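Local coordinates for protein xyloglucan-specific endo-beta-1,4-glucanase BoGH9A (Bacteroides ovatus, PDB 6DHT) that cleaves the beta-1,4-glucan backbone of xyloglucan at internal linkages, releasing xyloglucan oligosaccharides, at residues A169-Y172 with N173-V177; P496-R499 with L500-S503. All blocks are in the same frame, centred on the assembly; numbering follows the deposited sequence.

Contact 1: A169-Y172 with N173-V177; sequences AGDY and NKYIV
Asp-171 and Tyr-172 lead without a break into Asn-173, and the chain bends at this junction: Asp-171 is extended, Tyr-172 has a turn-like psi of 15°, and from Asn-173 the backbone is extended again. Lys-174 and Tyr-175 form a short strand, and Tyr-175 is also the N-cap residue of helix 176-192. The bend lets side chains two and four residues on reach back to the carboxylate of Asp-171.

They converge on one oxygen, OD2. Asn-173 ND2 donates to Asp-171 OD2 at 2.9 Å, meeting the anti lone pair of that oxygen, with the acceptor close to the amide plane. Tyr-175 OH gives a second bond, 2.7 Å to Asp-171 OD2, arriving on the syn side but 30° out of the carboxylate plane. A third, weak bond runs from the backbone N of Asn-173 to Asp-171 OD2 at 3.4 Å. The tyrosine ring meets this oxygen at its edge, in plane, the two side chains coming from opposite directions. With chi1 at 67°, CG of Asp-171 lies between its own backbone N and carbonyl carbon, which turns the carboxylate toward both donors; the grip on OD2 should limit its rotation.

Both residues have further partners: Asn-173 OD1 accepts from Thr-242 N, and Tyr-175 OH is also hydrogen-bonded with Gly-331 N. The Tyr-172 side chain leaves the contact, its OH hydrogen-bonded to Val-249 O. This Asp-Ala-Gly-Asp segment of glycosyl hydrolase family 9 carries the predicted nucleophile Asp-171, held by second-shell donors near the predicted proton donor Glu-548.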
ATOM      1  N   ALA A 169       3.870  -7.149  -8.878  1.00 12.48           N
ATOM      2  CA  ALA A 169       2.749  -6.412  -9.406  1.00 13.87           C
ATOM      3  C   ALA A 169       2.063  -7.229 -10.484  1.00 14.10           C
ATOM      4  O   ALA A 169       1.853  -8.429 -10.313  1.00 13.27           O
ATOM      5  CB  ALA A 169       3.266  -5.081  -9.963  1.00 14.11           C
ATOM      6  N   GLY A 170       1.710  -6.585 -11.597  1.00 13.88           N
ATOM      7  CA  GLY A 170       1.170  -7.314 -12.722  1.00 14.99           C
ATOM      8  C   GLY A 170       2.209  -8.147 -13.443  1.00 13.48           C
ATOM      9  O   GLY A 170       1.828  -8.975 -14.297  1.00 15.32           O
ATOM     10  N   ASP A 171       3.486  -7.926 -13.140  1.00 13.20           N
ATOM     11  CA  ASP A 171       4.634  -8.700 -13.657  1.00 14.71           C
ATOM     12  C   ASP A 171       5.180  -9.655 -12.591  1.00 16.75           C
ATOM     13  O   ASP A 171       4.748  -9.624 -11.416  1.00 16.50           O
ATOM     14  CB  ASP A 171       5.751  -7.774 -14.151  1.00 13.35           C
ATOM     15  CG  ASP A 171       6.405  -6.987 -13.050  1.00 14.19           C
ATOM     16  OD1 ASP A 171       5.656  -6.229 -12.372  1.00 16.10           O
ATOM     17  OD2 ASP A 171       7.646  -7.104 -12.920  1.00 14.30           O
ATOM     18  N   TYR A 172       6.171 -10.465 -12.964  1.00 14.31           N
ATOM     19  CA  TYR A 172       6.645 -11.566 -12.132  1.00 14.43           C
ATOM     20  C   TYR A 172       8.057 -11.361 -11.567  1.00 14.00           C
ATOM     21  O   TYR A 172       8.659 -12.288 -11.060  1.00 16.63           O
ATOM     22  CB  TYR A 172       6.611 -12.861 -12.955  1.00 15.05           C
ATOM     23  CG  TYR A 172       5.249 -13.396 -13.345  1.00 15.56           C
ATOM     24  CD1 TYR A 172       4.197 -13.492 -12.427  1.00 16.21           C
ATOM     25  CD2 TYR A 172       5.011 -13.850 -14.647  1.00 14.82           C
ATOM     26  CE1 TYR A 172       2.978 -14.026 -12.792  1.00 13.59           C
ATOM     27  CE2 TYR A 172       3.809 -14.372 -15.013  1.00 16.98           C
ATOM     28  CZ  TYR A 172       2.759 -14.458 -14.106  1.00 14.95           C
ATOM     29  OH  TYR A 172       1.526 -14.980 -14.418  1.00 17.03           O
ATOM     30  N   ASN A 173       8.560 -10.134 -11.626  1.00 16.02           N
ATOM     31  CA  ASN A 173       9.873  -9.812 -11.105  1.00 16.45           C
ATOM     32  C   ASN A 173       9.828  -9.352  -9.648  1.00 15.20           C
ATOM     33  O   ASN A 173       8.737  -9.079  -9.146  1.00 14.38           O
ATOM     34  CB  ASN A 173      10.498  -8.779 -12.038  1.00 15.15           C
ATOM     35  CG  ASN A 173      10.510  -9.277 -13.475  1.00 16.46           C
ATOM     36  OD1 ASN A 173      11.229 -10.234 -13.772  1.00 19.14           O
ATOM     37  ND2 ASN A 173       9.658  -8.716 -14.318  1.00 19.09           N
ATOM     38  N   LYS A 174      10.964  -9.320  -8.975  1.00 13.82           N
ATOM     39  CA  LYS A 174      11.017  -9.047  -7.530  1.00 13.41           C
ATOM     40  C   LYS A 174      11.997  -7.917  -7.319  1.00 14.91           C
ATOM     41  O   LYS A 174      13.148  -8.019  -7.741  1.00 17.37           O
ATOM     42  CB  LYS A 174      11.451 -10.291  -6.767  1.00 15.57           C
ATOM     43  CG  LYS A 174      10.602 -11.509  -7.104  1.00 17.32           C
ATOM     44  CD  LYS A 174      10.875 -12.718  -6.256  1.00 17.80           C
ATOM     45  CE  LYS A 174      12.329 -13.143  -6.327  1.00 18.33           C
ATOM     46  NZ  LYS A 174      12.528 -14.500  -5.774  1.00 16.33           N
ATOM     47  N   TYR A 175      11.582  -6.843  -6.662  1.00 14.51           N
ATOM     48  CA  TYR A 175      12.358  -5.611  -6.593  1.00 14.47           C
ATOM     49  C   TYR A 175      12.599  -5.203  -5.143  1.00 16.44           C
ATOM     50  O   TYR A 175      11.643  -5.097  -4.359  1.00 14.22           O
ATOM     51  CB  TYR A 175      11.601  -4.485  -7.268  1.00 15.40           C
ATOM     52  CG  TYR A 175      11.132  -4.747  -8.701  1.00 13.89           C
ATOM     53  CD1 TYR A 175      10.011  -5.535  -8.954  1.00 15.42           C
ATOM     54  CD2 TYR A 175      11.771  -4.170  -9.811  1.00 16.81           C
ATOM     55  CE1 TYR A 175       9.536  -5.761 -10.247  1.00 14.05           C
ATOM     56  CE2 TYR A 175      11.311  -4.398 -11.106  1.00 16.13           C
ATOM     57  CZ  TYR A 175      10.196  -5.188 -11.323  1.00 15.07           C
ATOM     58  OH  TYR A 175       9.722  -5.401 -12.621  1.00 16.49           O
ATOM     59  N   ILE A 176      13.845  -4.944  -4.771  1.00 14.88           N
ATOM     60  CA  ILE A 176      14.180  -4.625  -3.389  1.00 14.57           C
ATOM     61  C   ILE A 176      13.619  -3.267  -2.936  1.00 16.48           C
ATOM     62  O   ILE A 176      13.099  -3.133  -1.818  1.00 14.67           O
ATOM     63  CB  ILE A 176      15.719  -4.661  -3.189  1.00 15.58           C
ATOM     64  CG1 ILE A 176      16.252  -6.102  -3.199  1.00 16.25           C
ATOM     65  CG2 ILE A 176      16.093  -4.007  -1.862  1.00 16.39           C
ATOM     66  CD1 ILE A 176      15.811  -6.969  -2.028  1.00 18.05           C
ATOM     67  N   VAL A 177      13.689  -2.257  -3.783  1.00 15.83           N
ATOM     68  CA  VAL A 177      13.193  -0.940  -3.402  1.00 14.22           C
ATOM     69  C   VAL A 177      11.711  -1.027  -3.090  1.00 13.95           C
ATOM     70  O   VAL A 177      11.250  -0.607  -1.999  1.00 15.25           O
ATOM     71  CB  VAL A 177      13.494   0.104  -4.480  1.00 16.24           C
ATOM     72  CG1 VAL A 177      12.675   1.369  -4.298  1.00 18.55           C
ATOM     73  CG2 VAL A 177      14.985   0.425  -4.471  1.00 18.81           C
TER

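Contact 2: P496-R499 with L500-S503; sequences PHHR and LSAS. With MG (magnesium ion), chain X; EDO (1,2-ethanediol), chain F.
With chi1 at -173°, His-498 CG is anti to the backbone N, which lays a ring face against Leu-500 CB and turns the ND1 edge to Ser-501, while the OG of Ser-501, set beside its own backbone N (chi1 -66°), is placed to meet it. The pair joins through His-498 ND1 and Ser-501 OG, 3.0 Å apart, a hydrogen bond in which either could donate. The Leu-500 CB contact is CH-pi, 4.0 Å from the His-498 centroid and offset toward the rim. The other ring nitrogen, NE2, is bonded to Gln-118 OE1.

His-498 is the N-cap residue of the short helix 499-503, and its carbonyl takes the first i to i+4 bond, from Ala-502 N, 2.9 Å from His-498 O and almost in line with the C=O. One residue on, Arg-499 O accepts twice from Ser-503, from OG at 2.7 Å and from N at 3.0 Å, on opposite faces of the carbonyl plane.

The extended Arg-499 side chain leaves the helix and grips a 1,2-ethanediol, probably from the crystallisation liquor, with NH1 2.9 Å from O2 and NH2 2.8 Å from O1. Ser-501 O binds magnesium at 2.1 Å, along with three waters, Asp-504 and Ile-506.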
ATOM      1  N   PRO A 496      -8.391  -6.900 -14.085  1.00 13.50           N
ATOM      2  CA  PRO A 496      -7.147  -6.201 -13.774  1.00 13.33           C
ATOM      3  C   PRO A 496      -5.979  -6.571 -14.667  1.00 13.76           C
ATOM      4  O   PRO A 496      -5.889  -7.692 -15.164  1.00 14.04           O
ATOM      5  CB  PRO A 496      -6.863  -6.622 -12.313  1.00 13.91           C
ATOM      6  CG  PRO A 496      -7.559  -7.947 -12.197  1.00 16.14           C
ATOM      7  CD  PRO A 496      -8.808  -7.803 -13.002  1.00 15.08           C
ATOM      8  N   HIS A 497      -5.066  -5.625 -14.827  1.00 13.64           N
ATOM      9  CA  HIS A 497      -3.814  -5.846 -15.496  1.00 15.02           C
ATOM     10  C   HIS A 497      -2.923  -6.571 -14.516  1.00 14.75           C
ATOM     11  O   HIS A 497      -2.156  -5.956 -13.762  1.00 14.62           O
ATOM     12  CB  HIS A 497      -3.224  -4.500 -15.929  1.00 15.80           C
ATOM     13  CG  HIS A 497      -1.876  -4.596 -16.581  1.00 15.34           C
ATOM     14  ND1 HIS A 497      -0.699  -4.612 -15.868  1.00 16.31           N
ATOM     15  CD2 HIS A 497      -1.516  -4.658 -17.888  1.00 15.96           C
ATOM     16  CE1 HIS A 497       0.323  -4.719 -16.699  1.00 14.82           C
ATOM     17  NE2 HIS A 497      -0.150  -4.737 -17.937  1.00 12.76           N
ATOM     18  N   HIS A 498      -3.045  -7.892 -14.521  1.00 13.30           N
ATOM     19  CA  HIS A 498      -2.427  -8.742 -13.497  1.00 13.66           C
ATOM     20  C   HIS A 498      -2.183 -10.079 -14.155  1.00 13.67           C
ATOM     21  O   HIS A 498      -3.132 -10.810 -14.439  1.00 15.01           O
ATOM     22  CB  HIS A 498      -3.425  -8.906 -12.338  1.00 14.94           C
ATOM     23  CG  HIS A 498      -2.881  -9.612 -11.138  1.00 13.75           C
ATOM     24  ND1 HIS A 498      -3.691 -10.324 -10.269  1.00 18.36           N
ATOM     25  CD2 HIS A 498      -1.638  -9.655 -10.609  1.00 15.71           C
ATOM     26  CE1 HIS A 498      -2.955 -10.788  -9.274  1.00 14.39           C
ATOM     27  NE2 HIS A 498      -1.706 -10.401  -9.457  1.00 12.51           N
ATOM     28  N   ARG A 499      -0.930 -10.409 -14.403  1.00 15.36           N
ATOM     29  CA  ARG A 499      -0.658 -11.646 -15.129  1.00 14.71           C
ATOM     30  C   ARG A 499      -1.198 -12.873 -14.393  1.00 17.15           C
ATOM     31  O   ARG A 499      -1.673 -13.808 -15.033  1.00 17.95           O
ATOM     32  CB  ARG A 499       0.820 -11.813 -15.445  1.00 14.45           C
ATOM     33  CG  ARG A 499       1.324 -10.928 -16.599  1.00 14.73           C
ATOM     34  CD  ARG A 499       2.830 -10.976 -16.707  1.00 14.17           C
ATOM     35  NE  ARG A 499       3.347 -10.199 -17.841  1.00 16.00           N
ATOM     36  CZ  ARG A 499       3.425  -8.880 -17.869  1.00 16.35           C
ATOM     37  NH1 ARG A 499       2.984  -8.164 -16.832  1.00 16.55           N
ATOM     38  NH2 ARG A 499       3.938  -8.262 -18.920  1.00 17.43           N
ATOM     39  N   LEU A 500      -1.192 -12.878 -13.056  1.00 15.21           N
ATOM     40  CA  LEU A 500      -1.773 -14.034 -12.370  1.00 15.47           C
ATOM     41  C   LEU A 500      -3.265 -14.213 -12.640  1.00 15.80           C
ATOM     42  O   LEU A 500      -3.714 -15.306 -12.981  1.00 20.47           O
ATOM     43  CB  LEU A 500      -1.557 -13.945 -10.861  1.00 16.16           C
ATOM     44  CG  LEU A 500      -0.152 -14.216 -10.328  1.00 16.59           C
ATOM     45  CD1 LEU A 500      -0.127 -14.004  -8.800  1.00 16.18           C
ATOM     46  CD2 LEU A 500       0.363 -15.594 -10.636  1.00 16.21           C
ATOM     47  N   SER A 501      -4.056 -13.164 -12.469  1.00 14.25           N
ATOM     48  CA  SER A 501      -5.497 -13.264 -12.703  1.00 15.22           C
ATOM     49  C   SER A 501      -5.817 -13.511 -14.182  1.00 17.79           C
ATOM     50  O   SER A 501      -6.842 -14.127 -14.517  1.00 18.44           O
ATOM     51  CB  SER A 501      -6.240 -12.012 -12.240  1.00 15.85           C
ATOM     52  OG  SER A 501      -6.162 -11.874 -10.820  1.00 15.15           O
ATOM     53  N   ALA A 502      -4.971 -12.990 -15.066  1.00 16.27           N
ATOM     54  CA  ALA A 502      -5.282 -13.019 -16.497  1.00 17.64           C
ATOM     55  C   ALA A 502      -4.940 -14.369 -17.095  1.00 21.00           C
ATOM     56  O   ALA A 502      -5.531 -14.754 -18.114  1.00 21.71           O
ATOM     57  CB  ALA A 502      -4.545 -11.892 -17.237  1.00 16.71           C
ATOM     58  N   SER A 503      -3.997 -15.091 -16.506  1.00 18.55           N
ATOM     59  CA  SER A 503      -3.530 -16.347 -17.090  1.00 20.21           C
ATOM     60  C   SER A 503      -4.063 -17.582 -16.406  1.00 25.21           C
ATOM     61  O   SER A 503      -3.793 -18.699 -16.850  1.00 27.18           O
ATOM     62  CB  SER A 503      -2.013 -16.406 -17.112  1.00 20.90           C
ATOM     63  OG  SER A 503      -1.492 -16.433 -15.794  1.00 19.47           O
TER
HETATM   64 MG    MG X 623      -8.620 -15.156 -14.207  1.00 17.70          MG
HETATM   65  C1  EDO F 605       4.149  -4.333 -18.481  1.00 16.44           C
HETATM   66  O1  EDO F 605       3.847  -5.476 -19.307  1.00 17.95           O
HETATM   67  C2  EDO F 605       4.569  -4.737 -17.065  1.00 18.18           C
HETATM   68  O2  EDO F 605       3.460  -5.366 -16.420  1.00 17.75           O
HETATM   69  O   HOH W   1      -8.491 -14.813 -12.092  1.00 17.25           O
HETATM   70  O   HOH W   2      -8.594 -15.806 -16.166  1.00 20.44           O
HETATM   71  O   HOH W   3      -9.611 -13.445 -14.440  1.00 22.02           O

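Contacts 1 and 2 lie in series along the chain, their centres about 14 Å apart, and they meet through Arg-499. Its NH1 probably hydrogen-bonds Gly-170 O at 2.9 Å, fastening the loop just before Asp-171, and packs 3.6 Å from Asp-171 CA. Tyr-172 of contact 1 lies against helix 499-503, its OH 3.4 Å from Arg-499 CB. Nearest side-chain atoms of Asp-171 and His-497, a predicted active-site residue, are about 7 Å apart, and Glu-548, the predicted proton donor, hydrogen-bonds His-497. The ethanediol held by Arg-499 lies about 4 Å from the side chain of Asp-171, which suggests that both contacts border one pocket.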